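Glutamine synthetase (Helicobacter pylori, PDB 5ZLI) is a type I-beta glutamine synthetase, a twelve-subunit enzyme whose chains combine a beta-grasp domain with a catalytic domain of the glutamine synthetase family. Local coordinates at residues 316-321 with 382-387; 119-124 with 443-448. All blocks are in the same frame, centred on the assembly; numbering follows the deposited sequence.

Contact 1 of 2, residues 316-321 with 382-387; sequences RGLAAF and AAILMA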
loop_
_atom_site.group_PDB
_atom_site.type_symbol
_atom_site.label_atom_id
_atom_site.label_comp_id
_atom_site.label_asym_id
_atom_site.label_seq_id
_atom_site.Cartn_x
_atom_site.Cartn_y
_atom_site.Cartn_z
ATOM N N ARG B 316 37.771 -21.936 39.771
ATOM C CA ARG B 316 37.974 -21.664 38.347
ATOM C C ARG B 316 37.696 -22.892 37.486
ATOM O O ARG B 316 37.224 -22.761 36.356
ATOM C CB ARG B 316 39.373 -21.090 38.079
ATOM C CG ARG B 316 39.599 -19.815 38.840
ATOM C CD ARG B 316 40.218 -18.727 37.996
ATOM N NE ARG B 316 41.107 -19.164 36.921
ATOM C CZ ARG B 316 41.434 -18.389 35.882
ATOM N NH1 ARG B 316 40.951 -17.158 35.790
ATOM N NH2 ARG B 316 42.246 -18.832 34.939
ATOM N N GLY B 317 38.017 -24.092 37.973
ATOM C CA GLY B 317 37.651 -25.286 37.228
ATOM C C GLY B 317 36.197 -25.674 37.384
ATOM O O GLY B 317 35.596 -26.205 36.445
ATOM N N LEU B 318 35.619 -25.423 38.569
ATOM C CA LEU B 318 34.194 -25.653 38.795
ATOM C C LEU B 318 33.308 -24.816 37.876
ATOM O O LEU B 318 32.173 -25.217 37.574
ATOM C CB LEU B 318 33.849 -25.389 40.260
ATOM C CG LEU B 318 32.488 -25.895 40.784
ATOM C CD1 LEU B 318 32.383 -27.344 40.600
ATOM C CD2 LEU B 318 32.296 -25.598 42.273
ATOM N N ALA B 319 33.805 -23.669 37.404
ATOM C CA ALA B 319 32.993 -22.823 36.535
ATOM C C ALA B 319 32.524 -23.574 35.301
ATOM O O ALA B 319 31.443 -23.294 34.795
ATOM C CB ALA B 319 33.783 -21.585 36.118
ATOM N N ALA B 320 33.303 -24.559 34.840
ATOM C CA ALA B 320 32.940 -25.405 33.703
ATOM C C ALA B 320 31.639 -26.195 33.904
ATOM O O ALA B 320 31.028 -26.628 32.920
ATOM C CB ALA B 320 34.099 -26.346 33.386
ATOM N N PHE B 321 31.210 -26.442 35.137
ATOM C CA PHE B 321 29.928 -27.106 35.263
ATOM C C PHE B 321 28.819 -26.180 35.702
ATOM O O PHE B 321 27.650 -26.446 35.376
ATOM C CB PHE B 321 30.008 -28.263 36.251
ATOM C CG PHE B 321 31.037 -29.275 35.898
ATOM C CD1 PHE B 321 30.761 -30.248 34.964
ATOM C CD2 PHE B 321 32.270 -29.278 36.525
ATOM C CE1 PHE B 321 31.708 -31.206 34.634
ATOM C CE2 PHE B 321 33.229 -30.236 36.202
ATOM C CZ PHE B 321 32.941 -31.204 35.265
ATOM N N ALA B 382 26.214 -31.720 41.809
ATOM C CA ALA B 382 27.178 -32.786 42.043
ATOM C C ALA B 382 28.579 -32.227 42.199
ATOM O O ALA B 382 29.289 -32.564 43.145
ATOM C CB ALA B 382 27.124 -33.804 40.913
ATOM N N ALA B 383 29.019 -31.407 41.247
ATOM C CA ALA B 383 30.375 -30.849 41.309
ATOM C C ALA B 383 30.580 -29.890 42.497
ATOM O O ALA B 383 31.632 -29.901 43.141
ATOM C CB ALA B 383 30.702 -30.167 39.980
ATOM N N ILE B 384 29.611 -29.032 42.790
ATOM C CA ILE B 384 29.759 -28.163 43.954
ATOM C C ILE B 384 29.975 -28.984 45.213
ATOM O O ILE B 384 30.829 -28.644 46.049
ATOM C CB ILE B 384 28.556 -27.218 44.072
ATOM C CG1 ILE B 384 28.779 -26.045 43.118
ATOM C CG2 ILE B 384 28.352 -26.779 45.497
ATOM C CD1 ILE B 384 27.528 -25.350 42.703
ATOM N N LEU B 385 29.226 -30.085 45.366
ATOM C CA LEU B 385 29.409 -30.901 46.561
ATOM C C LEU B 385 30.756 -31.604 46.557
ATOM O O LEU B 385 31.422 -31.661 47.587
ATOM C CB LEU B 385 28.269 -31.890 46.720
ATOM C CG LEU B 385 28.529 -32.820 47.906
ATOM C CD1 LEU B 385 28.552 -32.095 49.261
ATOM C CD2 LEU B 385 27.452 -33.928 47.916
ATOM N N MET B 386 31.199 -32.108 45.408
ATOM C CA MET B 386 32.508 -32.759 45.351
ATOM C C MET B 386 33.640 -31.788 45.652
ATOM O O MET B 386 34.701 -32.207 46.121
ATOM C CB MET B 386 32.764 -33.388 43.982
ATOM C CG MET B 386 31.859 -34.529 43.559
ATOM S SD MET B 386 31.800 -35.967 44.630
ATOM C CE MET B 386 33.419 -36.689 44.371
ATOM N N ALA B 387 33.455 -30.501 45.384
ATOM C CA ALA B 387 34.524 -29.555 45.668
ATOM C C ALA B 387 34.529 -29.121 47.114
ATOM O O ALA B 387 35.596 -28.817 47.663
ATOM C CB ALA B 387 34.402 -28.321 44.790
#
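Leu318 divides its two methyl groups over the surface of helix 377-393. CD1 rests on Ala383, 3.3 Å from its CB, while CD2 reaches one residue further and lies 3.6 Å from CG1 of Ile384. The Leu318 and Ile384 side chains cross at about a right angle where these two atoms meet. The same CD2 also skirts the next turn, 4.3 Å from CB of Ala387. One turn along the first helix, Phe321 adds a second approach to Ala383: its ring atom CD2 is 3.9 Å from Ala383 CB, and the ring is set obliquely to that methyl. Ala383 CB therefore lies against both large side chains.

Torsions explain the reach. With CG of Leu318 placed opposite the backbone N (chi1 -166°), the isobutyl group extends across the gap between the helices. The two segments are nearly antiparallel, at 158°, with their axes approaching to 9.7 Å; the nearest CA pair is Leu318 and Ala383, 6.9 Å apart. Around Phe321 the helix is irregular: the N atoms of Ala320 and Phe321 bond back three residues, to the O atoms of Gly317 and Leu318. Leu318 O is also hydrogen-bonded to Thr322 OG1.

Further out, the Phe321 ring meets Phe446 edge-to-face and also touches Tyr454, whose OH is hydrogen-bonded to Ala320 O. Ala319 and Ala320 turn to helix 426-434, Ala382 and Leu385 pack on helix 114-128, and Ala383 also touches helix 438-441, which places the pair among these three helices of the catalytic domain. Across the two segments no hydrogen bond forms and every touching residue is buried; cohesion here comes from apolar side-chain packing, with just 180 Å² of surface buried in total.

Contact 2 of 2, residues 119-124 with 443-448; sequences KKALQH and SQVFSE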
loop_
_atom_site.group_PDB
_atom_site.type_symbol
_atom_site.label_atom_id
_atom_site.label_comp_id
_atom_site.label_asym_id
_atom_site.label_seq_id
_atom_site.Cartn_x
_atom_site.Cartn_y
_atom_site.Cartn_z
ATOM N N LYS B 119 23.254 -38.759 41.911
ATOM C CA LYS B 119 23.097 -39.699 43.005
ATOM C C LYS B 119 24.461 -40.189 43.462
ATOM O O LYS B 119 24.780 -40.122 44.650
ATOM C CB LYS B 119 22.244 -40.856 42.539
ATOM C CG LYS B 119 20.871 -40.421 42.187
ATOM C CD LYS B 119 20.007 -41.594 41.844
ATOM C CE LYS B 119 18.635 -41.105 41.453
ATOM N NZ LYS B 119 17.690 -42.165 41.049
ATOM N N LYS B 120 25.344 -40.506 42.520
ATOM C CA LYS B 120 26.665 -40.974 42.905
ATOM C C LYS B 120 27.420 -39.897 43.685
ATOM O O LYS B 120 28.239 -40.220 44.558
ATOM C CB LYS B 120 27.400 -41.420 41.638
ATOM C CG LYS B 120 26.803 -42.714 41.065
ATOM C CD LYS B 120 27.454 -43.202 39.777
ATOM C CE LYS B 120 28.960 -43.099 39.808
ATOM N NZ LYS B 120 29.567 -43.746 40.991
ATOM N N ALA B 121 27.100 -38.624 43.451
ATOM C CA ALA B 121 27.761 -37.537 44.172
ATOM C C ALA B 121 27.201 -37.361 45.569
ATOM O O ALA B 121 27.930 -36.960 46.479
ATOM C CB ALA B 121 27.632 -36.227 43.408
ATOM N N LEU B 122 25.888 -37.517 45.721
ATOM C CA LEU B 122 25.278 -37.471 47.040
ATOM C C LEU B 122 25.500 -38.759 47.811
ATOM O O LEU B 122 25.470 -38.746 49.042
ATOM C CB LEU B 122 23.786 -37.157 46.932
ATOM C CG LEU B 122 22.946 -37.221 48.210
ATOM C CD1 LEU B 122 23.387 -36.196 49.244
ATOM C CD2 LEU B 122 21.474 -37.037 47.851
ATOM N N GLN B 123 25.734 -39.873 47.129
ATOM C CA GLN B 123 25.998 -41.083 47.892
ATOM C C GLN B 123 27.452 -41.164 48.337
ATOM O O GLN B 123 27.726 -41.729 49.400
ATOM C CB GLN B 123 25.574 -42.305 47.082
ATOM C CG GLN B 123 24.092 -42.711 47.308
ATOM C CD GLN B 123 23.022 -41.623 46.964
ATOM O OE1 GLN B 123 23.315 -40.441 46.746
ATOM N NE2 GLN B 123 21.767 -42.056 46.918
ATOM N N HIS B 124 28.386 -40.569 47.579
ATOM C CA HIS B 124 29.775 -40.481 48.032
ATOM C C HIS B 124 29.900 -39.741 49.353
ATOM O O HIS B 124 30.867 -39.976 50.075
ATOM C CB HIS B 124 30.681 -39.790 46.997
ATOM C CG HIS B 124 32.047 -39.448 47.523
ATOM N ND1 HIS B 124 32.447 -38.157 47.786
ATOM C CD2 HIS B 124 33.095 -40.241 47.861
ATOM C CE1 HIS B 124 33.684 -38.166 48.255
ATOM N NE2 HIS B 124 34.099 -39.419 48.311
ATOM N N SER B 443 35.997 -41.696 44.020
ATOM C CA SER B 443 34.948 -42.730 44.034
ATOM C C SER B 443 34.168 -42.779 42.716
ATOM O O SER B 443 32.983 -43.142 42.679
ATOM C CB SER B 443 34.018 -42.571 45.231
ATOM O OG SER B 443 34.785 -42.430 46.419
ATOM N N GLN B 444 34.836 -42.406 41.617
ATOM C CA GLN B 444 34.317 -42.598 40.264
ATOM C C GLN B 444 33.015 -41.829 40.034
ATOM O O GLN B 444 32.195 -42.202 39.177
ATOM C CB GLN B 444 34.153 -44.096 39.965
ATOM C CG GLN B 444 35.470 -44.879 40.063
ATOM C CD GLN B 444 36.571 -44.332 39.137
ATOM O OE1 GLN B 444 36.371 -44.190 37.921
ATOM N NE2 GLN B 444 37.739 -44.022 39.714
ATOM N N VAL B 445 32.827 -40.743 40.796
ATOM C CA VAL B 445 31.598 -39.951 40.698
ATOM C C VAL B 445 31.525 -39.301 39.323
ATOM O O VAL B 445 30.515 -39.402 38.610
ATOM C CB VAL B 445 31.530 -38.907 41.842
ATOM C CG1 VAL B 445 30.287 -38.014 41.718
ATOM C CG2 VAL B 445 31.535 -39.568 43.211
ATOM N N PHE B 446 32.616 -38.676 38.916
ATOM C CA PHE B 446 32.812 -38.161 37.570
ATOM C C PHE B 446 33.865 -39.086 36.960
ATOM O O PHE B 446 35.064 -38.905 37.158
ATOM C CB PHE B 446 33.283 -36.685 37.603
ATOM C CG PHE B 446 32.222 -35.688 38.058
ATOM C CD1 PHE B 446 31.735 -35.699 39.361
ATOM C CD2 PHE B 446 31.787 -34.688 37.210
ATOM C CE1 PHE B 446 30.804 -34.793 39.770
ATOM C CE2 PHE B 446 30.858 -33.764 37.629
ATOM C CZ PHE B 446 30.369 -33.823 38.911
ATOM N N SER B 447 33.424 -40.101 36.240
ATOM C CA SER B 447 34.387 -40.955 35.562
ATOM C C SER B 447 35.103 -40.174 34.458
ATOM O O SER B 447 34.583 -39.199 33.914
ATOM C CB SER B 447 33.690 -42.183 35.012
ATOM O OG SER B 447 33.079 -41.897 33.782
ATOM N N GLU B 448 36.321 -40.598 34.130
ATOM C CA GLU B 448 37.108 -39.820 33.178
ATOM C C GLU B 448 36.505 -39.858 31.787
ATOM O O GLU B 448 36.544 -38.848 31.074
ATOM C CB GLU B 448 38.556 -40.300 33.150
ATOM C CG GLU B 448 39.408 -39.671 32.035
ATOM C CD GLU B 448 40.146 -38.406 32.407
ATOM O OE1 GLU B 448 40.021 -37.940 33.568
ATOM O OE2 GLU B 448 40.871 -37.894 31.514
#
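Val445 supplies the apolar part of this contact, setting one methyl on Ala121 and the other near Lys120 and His124, residues a turn apart on helix 114-128. CG1 is trans to the backbone N (chi1 177°) and reaches Ala121, 3.6 Å from its CB. CG2, the other branch, lies 3.6 Å from Lys120 O and 3.9 Å from His124 CB. The carbonyl that CG2 approaches is already engaged within the helix, accepting from His124 N at 3.0 Å.

The loop carrying Val445 joins helix 438-441 to helix 448-466. Ser443 and Gln444 both have left-handed backbone angles (phi 54° and 62°), consistent with a change of chain direction here; Ser447 then occupies the N-cap position of helix 448-466, its OG hydrogen-bonded to Glu111. On the helix 114-128 side, Lys119 points away from the loop, and its NZ forms salt bridges with Asp80 and Asp100, on two strands of the beta-grasp domain.

No hydrogen bond joins the two segments, and polar groups meet mainly at the more exposed margin. Lys120 is bent at its last two torsions and brings CE to 3.4 Å and NZ to 3.5 Å from Gln444 O, so that its charged end lies beside the loop backbone. At the other end of the contact the His124 ring stands beside Ser443, with CD2 3.1 Å from OG, the hydroxyl lying obliquely to the ring.

How the contacts relate
Contact 1 is nested, along the chain, inside the long loop closed by contact 2, and their centres lie 13 Å apart on the same side of the chain's centre. Helix 377-393 connects them: it faces segment 316-321 in contact 1 and meets both segments of contact 2. Ala382 CB is 3.5 Å from Ala121 CB, and Met386 CE is 3.6 Å from Val445 CG2. Phe446 links the loop to contact 1 more directly, with its CZ 3.6 Å from Ala383 N. Burial falls outward, from contact 1, centred about 12 Å from the chain's centre, to contact 2 at about 19 Å. Neither contact involves another subunit.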